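Local coordinates for protein mini-Z (PDB 3S1B) that is, by its name and helical hairpin, probably a two-helix miniature of the Z domain of protein A, and packs against another protein, at residues B[8-12]-B[25-29]. Sequence-based numbering, arbitrary orientation.
Sequences RYKEA and AKIVS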
ATOM      1  N   ARG B   8       6.128 -20.023  28.974  1.00 56.97           N
ATOM      2  CA  ARG B   8       6.810 -20.427  27.768  1.00 64.11           C
ATOM      3  C   ARG B   8       6.886 -19.292  26.780  1.00 58.86           C
ATOM      4  O   ARG B   8       7.911 -19.046  26.186  1.00 63.00           O
ATOM      5  CB  ARG B   8       6.114 -21.647  27.168  1.00 68.71           C
ATOM      6  CG  ARG B   8       6.904 -22.930  27.289  1.00 61.45           C
ATOM      7  CD  ARG B   8       6.077 -24.091  27.769  1.00 62.78           C
ATOM      8  NE  ARG B   8       5.298 -24.750  26.737  1.00 56.94           N
ATOM      9  CZ  ARG B   8       5.814 -25.292  25.653  1.00 64.09           C
ATOM     10  NH1 ARG B   8       7.101 -25.211  25.434  1.00 85.59           N
ATOM     11  NH2 ARG B   8       5.040 -25.886  24.779  1.00 55.41           N
ATOM     12  N   TYR B   9       5.786 -18.588  26.614  1.00 57.69           N
ATOM     13  CA  TYR B   9       5.772 -17.441  25.741  1.00 57.83           C
ATOM     14  C   TYR B   9       6.672 -16.373  26.307  1.00 60.38           C
ATOM     15  O   TYR B   9       7.375 -15.702  25.586  1.00 61.39           O
ATOM     16  CB  TYR B   9       4.366 -16.921  25.565  1.00 54.48           C
ATOM     17  CG  TYR B   9       3.560 -17.711  24.582  1.00 58.06           C
ATOM     18  CD1 TYR B   9       3.981 -17.866  23.288  1.00 58.67           C
ATOM     19  CD2 TYR B   9       2.372 -18.282  24.944  1.00 66.10           C
ATOM     20  CE1 TYR B   9       3.247 -18.573  22.396  1.00 57.65           C
ATOM     21  CE2 TYR B   9       1.639 -18.981  24.058  1.00 70.97           C
ATOM     22  CZ  TYR B   9       2.078 -19.128  22.788  1.00 64.74           C
ATOM     23  OH  TYR B   9       1.332 -19.837  21.898  1.00 62.65           O
ATOM     24  N   LYS B  10       6.609 -16.188  27.611  1.00 66.85           N
ATOM     25  CA  LYS B  10       7.374 -15.138  28.237  1.00 58.92           C
ATOM     26  C   LYS B  10       8.859 -15.331  28.068  1.00 67.06           C
ATOM     27  O   LYS B  10       9.578 -14.386  27.806  1.00 74.51           O
ATOM     28  CB  LYS B  10       7.009 -15.015  29.709  1.00 60.77           C
ATOM     29  CG  LYS B  10       7.913 -14.076  30.450  1.00 66.64           C
ATOM     30  CD  LYS B  10       7.169 -13.113  31.333  1.00 71.62           C
ATOM     31  CE  LYS B  10       7.042 -13.618  32.730  1.00 70.16           C
ATOM     32  NZ  LYS B  10       6.059 -14.692  32.729  1.00 87.69           N
ATOM     33  N   GLU B  11       9.311 -16.556  28.230  1.00 57.02           N
ATOM     34  CA  GLU B  11      10.706 -16.871  28.058  1.00 54.23           C
ATOM     35  C   GLU B  11      11.134 -16.629  26.635  1.00 50.37           C
ATOM     36  O   GLU B  11      12.258 -16.276  26.386  1.00 63.29           O
ATOM     37  CB  GLU B  11      10.997 -18.289  28.520  1.00 53.32           C
ATOM     38  CG  GLU B  11      11.656 -19.164  27.499  1.00 79.92           C
ATOM     39  CD  GLU B  11      13.129 -18.966  27.430  1.00 93.62           C
ATOM     40  OE1 GLU B  11      13.782 -19.641  26.619  1.00 89.83           O
ATOM     41  OE2 GLU B  11      13.638 -18.136  28.187  1.00 98.16           O
ATOM     42  N   ALA B  12      10.247 -16.848  25.688  1.00 40.04           N
ATOM     43  CA  ALA B  12      10.616 -16.678  24.302  1.00 50.36           C
ATOM     44  C   ALA B  12      11.032 -15.258  24.055  1.00 56.40           C
ATOM     45  O   ALA B  12      11.998 -15.004  23.366  1.00 62.25           O
ATOM     46  CB  ALA B  12       9.474 -17.024  23.429  1.00 46.21           C
ATOM     47  N   ALA B  25      10.505 -19.440  15.460  1.00 59.56           N
ATOM     48  CA  ALA B  25      10.348 -20.878  15.448  1.00 53.18           C
ATOM     49  C   ALA B  25       9.906 -21.478  16.760  1.00 53.29           C
ATOM     50  O   ALA B  25       9.100 -22.373  16.780  1.00 45.91           O
ATOM     51  CB  ALA B  25      11.608 -21.502  15.013  1.00 46.12           C
ATOM     52  N   LYS B  26      10.462 -21.002  17.859  1.00 48.40           N
ATOM     53  CA  LYS B  26      10.089 -21.500  19.166  1.00 47.09           C
ATOM     54  C   LYS B  26       8.663 -21.151  19.512  1.00 54.58           C
ATOM     55  O   LYS B  26       7.969 -21.904  20.143  1.00 56.75           O
ATOM     56  CB  LYS B  26      10.989 -20.902  20.222  1.00 31.09           C
ATOM     57  CG  LYS B  26      10.704 -21.417  21.583  1.00 52.75           C
ATOM     58  CD  LYS B  26      11.651 -20.832  22.583  1.00 74.48           C
ATOM     59  CE  LYS B  26      11.357 -21.330  23.987  1.00 89.53           C
ATOM     60  NZ  LYS B  26      12.299 -20.748  24.982  1.00 89.66           N
ATOM     61  N   ILE B  27       8.203 -20.015  19.031  1.00 54.82           N
ATOM     62  CA  ILE B  27       6.834 -19.612  19.247  1.00 47.30           C
ATOM     63  C   ILE B  27       5.920 -20.620  18.600  1.00 49.99           C
ATOM     64  O   ILE B  27       4.916 -21.019  19.159  1.00 51.72           O
ATOM     65  CB  ILE B  27       6.570 -18.277  18.584  1.00 63.98           C
ATOM     66  CG1 ILE B  27       7.354 -17.185  19.280  1.00 67.96           C
ATOM     67  CG2 ILE B  27       5.119 -17.933  18.668  1.00 52.82           C
ATOM     68  CD1 ILE B  27       6.745 -16.780  20.564  1.00 65.83           C
ATOM     69  N   VAL B  28       6.289 -21.058  17.414  1.00 55.24           N
ATOM     70  CA  VAL B  28       5.475 -22.007  16.703  1.00 46.61           C
ATOM     71  C   VAL B  28       5.364 -23.271  17.515  1.00 48.96           C
ATOM     72  O   VAL B  28       4.325 -23.875  17.565  1.00 54.18           O
ATOM     73  CB  VAL B  28       6.027 -22.313  15.341  1.00 41.38           C
ATOM     74  CG1 VAL B  28       5.148 -23.256  14.662  1.00 40.56           C
ATOM     75  CG2 VAL B  28       6.109 -21.079  14.540  1.00 38.62           C
ATOM     76  N   SER B  29       6.435 -23.677  18.162  1.00 50.23           N
ATOM     77  CA  SER B  29       6.372 -24.852  18.999  1.00 59.50           C
ATOM     78  C   SER B  29       5.418 -24.667  20.154  1.00 81.09           C
ATOM     79  O   SER B  29       4.657 -25.557  20.466  1.00 87.06           O
ATOM     80  CB  SER B  29       7.735 -25.149  19.576  1.00 59.86           C
ATOM     81  OG  SER B  29       8.718 -24.986  18.592  1.00 80.02           O
TER
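Ile27 pushes its CD1 methyl between Ala12 and Tyr9, and these two touches make up the apolar middle of the contact. CD1 of Ile27 lies 4.0 Å from CB of Ala12, a buried residue whose CB points toward the other helix. It lies equally far, 4.0 Å, from CD1 of Tyr9, meeting that ring at its edge, near the ring plane, rather than over a face. With CG1 anti to its own carbonyl carbon (chi1 -67°), Ile27 can reach across although its CB does not head that way. The far end of the tyrosine is spoken for by Asp31 of helix 20-33, which hydrogen-bonds its hydroxyl, while Ile30 of the same helix also touches the Tyr9 side chain.

On the flank, Lys26 spans the gap with a fully extended chain, CG anti to the backbone N at chi1 -177°. Its NZ forms a salt bridge with OE1 of Glu11, although the modelled 2.5 Å is doubtfully short. The glutamate chain bends at chi2 and meets the lysine at about a right angle. Without this carboxylate, as with an alanine here, the Lys26 ammonium would probably lose its partner on helix 3-14 and its long chain be freer to swing. Near the other end, the Arg8 guanidinium comes within 4.3 Å of Ser29 O, measured from NH2, but makes no hydrogen bond to it.

The axes of 8-12 and 25-29 run almost exactly antiparallel, approaching to 10.0 Å, with Tyr9 level with Ile27. Val28 points away from this interface and, like Ala25, packs on the chain of another protein. Joined by a short loop and by the Cys5–Cys34 disulfide, helices 3-14 and 20-33 form an antiparallel helical hairpin, consistent with a two-helix reduction of the three-helix Z domain.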